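PDB 2WJI: ferrous IRON transport protein B homolog from Methanocaldococcus jannaschii, which probably drives ferrous iron transport across the cell membrane using GTP, the chain here being its N-terminal, nucleotide-binding G domain. Local coordinates for residues 113-118 against 126-131; 142-145 against 151-154. One frame throughout, in Å; residues are numbered along the deposited sequence.

Contact 1. Residues 113-118 against 126-131; sequences LALNKM and IEIDVD. With GNP (phosphoaminophosphonic acid-guanylate ester), chain C.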
loop_
_atom_site.group_PDB
_atom_site.type_symbol
_atom_site.label_atom_id
_atom_site.label_comp_id
_atom_site.label_asym_id
_atom_site.label_seq_id
_atom_site.Cartn_x
_atom_site.Cartn_y
_atom_site.Cartn_z
ATOM N N LEU A 113 3.531 -5.171 2.392
ATOM C CA LEU A 113 2.839 -4.423 3.428
ATOM C C LEU A 113 3.568 -3.118 3.744
ATOM O O LEU A 113 4.734 -3.128 4.133
ATOM C CB LEU A 113 2.727 -5.283 4.684
ATOM C CG LEU A 113 1.362 -5.319 5.365
ATOM C CD1 LEU A 113 0.297 -5.569 4.325
ATOM C CD2 LEU A 113 1.329 -6.400 6.435
ATOM N N ALA A 114 2.880 -1.999 3.552
ATOM C CA ALA A 114 3.390 -0.698 3.948
ATOM C C ALA A 114 2.698 -0.279 5.241
ATOM O O ALA A 114 1.497 -0.006 5.260
ATOM C CB ALA A 114 3.163 0.327 2.843
ATOM N N LEU A 115 3.481 -0.230 6.314
ATOM C CA LEU A 115 2.985 0.001 7.661
ATOM C C LEU A 115 3.158 1.474 8.000
ATOM O O LEU A 115 4.241 1.916 8.411
ATOM C CB LEU A 115 3.759 -0.888 8.633
ATOM C CG LEU A 115 3.387 -0.915 10.112
ATOM C CD1 LEU A 115 2.005 -1.512 10.324
ATOM C CD2 LEU A 115 4.435 -1.713 10.862
ATOM N N ASN A 116 2.087 2.228 7.789
ATOM C CA ASN A 116 2.102 3.675 7.871
ATOM C C ASN A 116 1.766 4.217 9.262
ATOM O O ASN A 116 1.327 3.481 10.148
ATOM C CB ASN A 116 1.137 4.252 6.833
ATOM C CG ASN A 116 1.445 5.696 6.493
ATOM O OD1 ASN A 116 2.592 6.126 6.569
ATOM N ND2 ASN A 116 0.422 6.449 6.098
ATOM N N LYS A 117 1.991 5.516 9.439
ATOM C CA LYS A 117 1.695 6.216 10.680
ATOM C C LYS A 117 2.540 5.707 11.847
ATOM O O LYS A 117 2.075 5.661 12.985
ATOM C CB LYS A 117 0.195 6.139 11.003
ATOM C CG LYS A 117 -0.691 6.632 9.860
ATOM C CD LYS A 117 -2.145 6.818 10.310
ATOM C CE LYS A 117 -2.977 7.417 9.185
ATOM N NZ LYS A 117 -4.343 7.819 9.632
ATOM N N MET A 118 3.789 5.340 11.563
ATOM C CA MET A 118 4.674 4.841 12.612
ATOM C C MET A 118 4.949 5.932 13.629
ATOM O O MET A 118 5.189 5.653 14.804
ATOM C CB MET A 118 5.993 4.317 12.031
ATOM C CG MET A 118 5.868 3.015 11.247
ATOM S SD MET A 118 5.535 1.568 12.279
ATOM C CE MET A 118 7.112 1.386 13.118
ATOM N N ILE A 126 2.679 2.742 21.294
ATOM C CA ILE A 126 2.381 1.457 20.674
ATOM C C ILE A 126 3.607 0.908 19.942
ATOM O O ILE A 126 4.157 1.565 19.056
ATOM C CB ILE A 126 1.221 1.585 19.683
ATOM C CG1 ILE A 126 -0.019 2.134 20.389
ATOM C CG2 ILE A 126 0.927 0.247 19.024
ATOM C CD1 ILE A 126 -1.137 2.486 19.453
ATOM N N GLU A 127 4.031 -0.296 20.317
ATOM C CA GLU A 127 5.204 -0.917 19.709
ATOM C C GLU A 127 4.813 -2.010 18.724
ATOM O O GLU A 127 4.032 -2.903 19.052
ATOM C CB GLU A 127 6.116 -1.504 20.785
ATOM C CG GLU A 127 5.429 -2.515 21.686
ATOM C CD GLU A 127 6.407 -3.476 22.333
ATOM O OE1 GLU A 127 6.116 -3.968 23.444
ATOM O OE2 GLU A 127 7.467 -3.736 21.726
ATOM N N ILE A 128 5.357 -1.939 17.516
ATOM C CA ILE A 128 5.118 -2.973 16.520
ATOM C C ILE A 128 6.412 -3.716 16.218
ATOM O O ILE A 128 7.390 -3.111 15.780
ATOM C CB ILE A 128 4.595 -2.382 15.198
ATOM C CG1 ILE A 128 3.475 -1.373 15.457
ATOM C CG2 ILE A 128 4.123 -3.492 14.280
ATOM C CD1 ILE A 128 2.205 -1.990 15.982
ATOM N N ASP A 129 6.425 -5.024 16.454
ATOM C CA ASP A 129 7.578 -5.830 16.073
ATOM C C ASP A 129 7.488 -6.176 14.589
ATOM O O ASP A 129 6.837 -7.148 14.206
ATOM C CB ASP A 129 7.663 -7.102 16.921
ATOM C CG ASP A 129 9.018 -7.792 16.811
ATOM O OD1 ASP A 129 9.731 -7.575 15.806
ATOM O OD2 ASP A 129 9.372 -8.554 17.735
ATOM N N VAL A 130 8.140 -5.368 13.758
ATOM C CA VAL A 130 8.084 -5.542 12.308
ATOM C C VAL A 130 8.673 -6.872 11.852
ATOM O O VAL A 130 8.122 -7.533 10.972
ATOM C CB VAL A 130 8.806 -4.394 11.576
ATOM C CG1 VAL A 130 9.295 -4.849 10.204
ATOM C CG2 VAL A 130 7.894 -3.184 11.462
ATOM N N ASP A 131 9.796 -7.261 12.445
ATOM C CA ASP A 131 10.469 -8.494 12.052
ATOM C C ASP A 131 9.613 -9.715 12.364
ATOM O O ASP A 131 9.658 -10.717 11.649
ATOM C CB ASP A 131 11.834 -8.612 12.733
ATOM C CG ASP A 131 12.907 -7.792 12.037
ATOM O OD1 ASP A 131 14.104 -8.034 12.301
ATOM O OD2 ASP A 131 12.556 -6.911 11.222
HETATM P PG GNP C . -9.247 7.638 1.841
HETATM O O1G GNP C . -8.890 7.775 0.395
HETATM O O2G GNP C . -9.632 6.225 2.239
HETATM O O3G GNP C . -10.359 8.648 1.989
HETATM N N3B GNP C . -8.029 8.110 2.773
HETATM P PB GNP C . -6.462 7.879 2.531
HETATM O O1B GNP C . -6.133 6.460 2.768
HETATM O O2B GNP C . -6.120 8.395 1.206
HETATM O O3A GNP C . -5.685 8.702 3.573
HETATM P PA GNP C . -4.953 10.048 3.354
HETATM O O1A GNP C . -3.618 9.784 2.757
HETATM O O2A GNP C . -5.805 11.036 2.653
HETATM O "O5'" GNP C . -4.691 10.591 4.800
HETATM C "C5'" GNP C . -5.624 10.312 5.836
HETATM C "C4'" GNP C . -5.219 11.046 7.100
HETATM O "O4'" GNP C . -4.114 10.367 7.755
HETATM C "C3'" GNP C . -4.766 12.486 6.883
HETATM O "O3'" GNP C . -5.147 13.272 8.006
HETATM C "C2'" GNP C . -3.259 12.347 6.838
HETATM O "O2'" GNP C . -2.608 13.531 7.246
HETATM C "C1'" GNP C . -3.046 11.272 7.892
HETATM N N9 GNP C . -1.776 10.591 7.703
HETATM C C8 GNP C . -1.287 10.071 6.527
HETATM N N7 GNP C . -0.106 9.532 6.666
HETATM C C5 GNP C . 0.211 9.720 8.011
HETATM C C6 GNP C . 1.363 9.349 8.747
HETATM O O6 GNP C . 2.378 8.761 8.341
HETATM N N1 GNP C . 1.280 9.733 10.088
HETATM C C2 GNP C . 0.210 10.396 10.650
HETATM N N2 GNP C . 0.308 10.685 11.961
HETATM N N3 GNP C . -0.877 10.744 9.969
HETATM C C4 GNP C . -0.808 10.379 8.662
#
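Leu-115 reaches out from strand 111-116 and turns one methyl, CD2, to two neighbours in 126-131: CG2 of Val-130 at 3.8 Å and CG2 of Ile-128 at 3.9 Å. The leucine and the valine lie alongside each other, pointing opposite ways, while Ile-128 comes across at a slant. With chi1 at -176°, Leu-115 extends its branch away from its own backbone N, which is what brings CD2 to the two methyls. Met-118 contributes more loosely from the start of helix 118-123: its side chain curls back toward Ile-128, leaving SD 4.8 Å from CG1 of that residue. Leu-94 of helix 94-106 touches both Leu-115 and Ile-128, closing the apolar patch.

The same strand end carries the NKxD motif. Lys-117 lies extended over a face of the guanine, its CG 3.6 Å from C6 of GNP, and its NZ gives a hydrogen bond of 3.2 Å to the sugar O4' of GNP, with the carbonyl O of Asn-13 as a second acceptor. With an alanine here, O4' and that carbonyl would probably lose their shared donor, and the base face most of its methylene cover. Asn-116 puts ND2 3.2 Å from N7 of GNP; bonds from ND2 to Val-14 O and from Ala-146 N to OD1 fix the amide's rotation and tie those two loops together beside the base. No hydrogen bond joins 113-118 to 126-131: methyl packing alone links them, while the polar side chains past Leu-115 serve the nucleotide site.

Contact 2. Residues 142-145 against 151-154; sequences VPLS and GIEE. Unlike the reference sequence in segment 151-154: Glu-154 (reference Asp). With GNP (phosphoaminophosphonic acid-guanylate ester), chain C.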
loop_
_atom_site.group_PDB
_atom_site.type_symbol
_atom_site.label_atom_id
_atom_site.label_comp_id
_atom_site.label_asym_id
_atom_site.label_seq_id
_atom_site.Cartn_x
_atom_site.Cartn_y
_atom_site.Cartn_z
ATOM N N VAL A 142 7.151 -2.848 5.306
ATOM C CA VAL A 142 7.919 -1.608 5.267
ATOM C C VAL A 142 7.346 -0.576 6.226
ATOM O O VAL A 142 6.259 -0.055 5.999
ATOM C CB VAL A 142 7.926 -0.999 3.851
ATOM C CG1 VAL A 142 8.825 0.227 3.808
ATOM C CG2 VAL A 142 8.369 -2.029 2.831
ATOM N N PRO A 143 8.081 -0.270 7.306
ATOM C CA PRO A 143 7.608 0.739 8.261
ATOM C C PRO A 143 7.805 2.150 7.718
ATOM O O PRO A 143 8.888 2.479 7.255
ATOM C CB PRO A 143 8.514 0.525 9.482
ATOM C CG PRO A 143 9.223 -0.781 9.249
ATOM C CD PRO A 143 9.293 -0.959 7.771
ATOM N N LEU A 144 6.782 2.990 7.775
ATOM C CA LEU A 144 6.981 4.364 7.338
ATOM C C LEU A 144 6.068 5.372 8.018
ATOM O O LEU A 144 5.124 5.007 8.716
ATOM C CB LEU A 144 6.865 4.474 5.817
ATOM C CG LEU A 144 5.538 4.175 5.124
ATOM C CD1 LEU A 144 5.552 4.745 3.723
ATOM C CD2 LEU A 144 5.254 2.680 5.095
ATOM N N SER A 145 6.379 6.647 7.818
ATOM C CA SER A 145 5.501 7.729 8.239
ATOM C C SER A 145 5.384 8.683 7.063
ATOM O O SER A 145 6.192 9.607 6.919
ATOM C CB SER A 145 6.062 8.450 9.464
ATOM O OG SER A 145 6.293 7.539 10.524
ATOM N N GLY A 151 10.654 7.037 5.093
ATOM C CA GLY A 151 10.527 5.647 4.696
ATOM C C GLY A 151 10.009 5.469 3.280
ATOM O O GLY A 151 9.672 4.351 2.869
ATOM N N ILE A 152 9.945 6.566 2.530
ATOM C CA ILE A 152 9.435 6.524 1.159
ATOM C C ILE A 152 10.410 5.860 0.191
ATOM O O ILE A 152 9.992 5.118 -0.709
ATOM C CB ILE A 152 9.088 7.922 0.625
ATOM C CG1 ILE A 152 8.037 8.587 1.515
ATOM C CG2 ILE A 152 8.620 7.838 -0.826
ATOM C CD1 ILE A 152 6.716 7.869 1.539
ATOM N N GLU A 153 11.702 6.125 0.364
ATOM C CA GLU A 153 12.700 5.481 -0.486
ATOM C C GLU A 153 12.807 4.006 -0.130
ATOM O O GLU A 153 13.055 3.179 -1.000
ATOM C CB GLU A 153 14.087 6.159 -0.420
ATOM C CG GLU A 153 15.162 5.350 -1.175
ATOM C CD GLU A 153 16.497 6.077 -1.395
ATOM O OE1 GLU A 153 16.964 6.836 -0.514
ATOM O OE2 GLU A 153 17.104 5.845 -2.460
ATOM N N GLU A 154 12.624 3.675 1.145
ATOM C CA GLU A 154 12.599 2.267 1.538
ATOM C C GLU A 154 11.464 1.556 0.823
ATOM O O GLU A 154 11.636 0.440 0.333
ATOM C CB GLU A 154 12.453 2.096 3.051
ATOM C CG GLU A 154 13.759 2.287 3.795
ATOM C CD GLU A 154 14.192 3.723 3.765
ATOM O OE1 GLU A 154 15.325 4.007 3.318
ATOM O OE2 GLU A 154 13.377 4.574 4.179
HETATM P PG GNP C . -9.247 7.638 1.841
HETATM O O1G GNP C . -8.890 7.775 0.395
HETATM O O2G GNP C . -9.632 6.225 2.239
HETATM O O3G GNP C . -10.359 8.648 1.989
HETATM N N3B GNP C . -8.029 8.110 2.773
HETATM P PB GNP C . -6.462 7.879 2.531
HETATM O O1B GNP C . -6.133 6.460 2.768
HETATM O O2B GNP C . -6.120 8.395 1.206
HETATM O O3A GNP C . -5.685 8.702 3.573
HETATM P PA GNP C . -4.953 10.048 3.354
HETATM O O1A GNP C . -3.618 9.784 2.757
HETATM O O2A GNP C . -5.805 11.036 2.653
HETATM O "O5'" GNP C . -4.691 10.591 4.800
HETATM C "C5'" GNP C . -5.624 10.312 5.836
HETATM C "C4'" GNP C . -5.219 11.046 7.100
HETATM O "O4'" GNP C . -4.114 10.367 7.755
HETATM C "C3'" GNP C . -4.766 12.486 6.883
HETATM O "O3'" GNP C . -5.147 13.272 8.006
HETATM C "C2'" GNP C . -3.259 12.347 6.838
HETATM O "O2'" GNP C . -2.608 13.531 7.246
HETATM C "C1'" GNP C . -3.046 11.272 7.892
HETATM N N9 GNP C . -1.776 10.591 7.703
HETATM C C8 GNP C . -1.287 10.071 6.527
HETATM N N7 GNP C . -0.106 9.532 6.666
HETATM C C5 GNP C . 0.211 9.720 8.011
HETATM C C6 GNP C . 1.363 9.349 8.747
HETATM O O6 GNP C . 2.378 8.761 8.341
HETATM N N1 GNP C . 1.280 9.733 10.088
HETATM C C2 GNP C . 0.210 10.396 10.650
HETATM N N2 GNP C . 0.308 10.685 11.961
HETATM N N3 GNP C . -0.877 10.744 9.969
HETATM C C4 GNP C . -0.808 10.379 8.662
#
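Gly-151 and Leu-144 form the tight spot, their CA atoms only 4.6 Å apart where the turn before helix 152-162 meets the end of strand 141-143. CB of Leu-144 sits 4.0 Å from CA of Gly-151. A side chain on Gly-151 would run into that CB and the carbonyl O of Pro-143; its positive phi of 91° would also jam a CB against the preceding carbonyl. Beyond CB, Leu-144 takes the crowded position, CG between its backbone N and carbonyl carbon (chi1 65°), and its CD1 meets CD1 of Ile-152 at 4.0 Å, the two side chains slanting across each other. Helix 16-24 helps enclose this end, Ile-19 touching Leu-144 and Ala-22 touching Ile-152.

Farther along the helix the fit slackens. Val-142 is itself buried, but its partner Glu-154 (aspartate in the reference sequence) is exposed; CG1 of Val-142 meets just CB of Glu-154, at 4.2 Å, and passes Gly-151 O. Pro-143 lies at the edge with little surface covered and leans on Met-118.

Past Leu-144 the chain enters the G5 loop, where atom C of Ser-145 comes within 3.3 Å of O6 of GNP. Nucleotide release rearranges G5, a change that may signal to the transmembrane part. Shape and methyl contact, with no hydrogen bond across, thus hold the helix start against the strand that leads into this loop.

Strands 111-116 and 141-143 are parallel neighbours in the sheet of this P-loop GTPase, and they join the two contacts directly: Leu-113 O lies 2.7 Å from Val-142 N, and Leu-115 N lies 2.8 Å from Val-142 O, both probable hydrogen bonds. Both contacts are partly buried and have no hydrogen bonds of their own. Contact 1 sets buried Leu-115 against the loop and first turn of helix 130-137, an apolar meeting of branched side chains. Contact 2 runs from buried Val-142 and Leu-144 to exposed Glu-154 and depends on a glycine that lets backbone approach side chain closely. Contact 1 holds most of the G4 motif, contact 2 the first residue of G5.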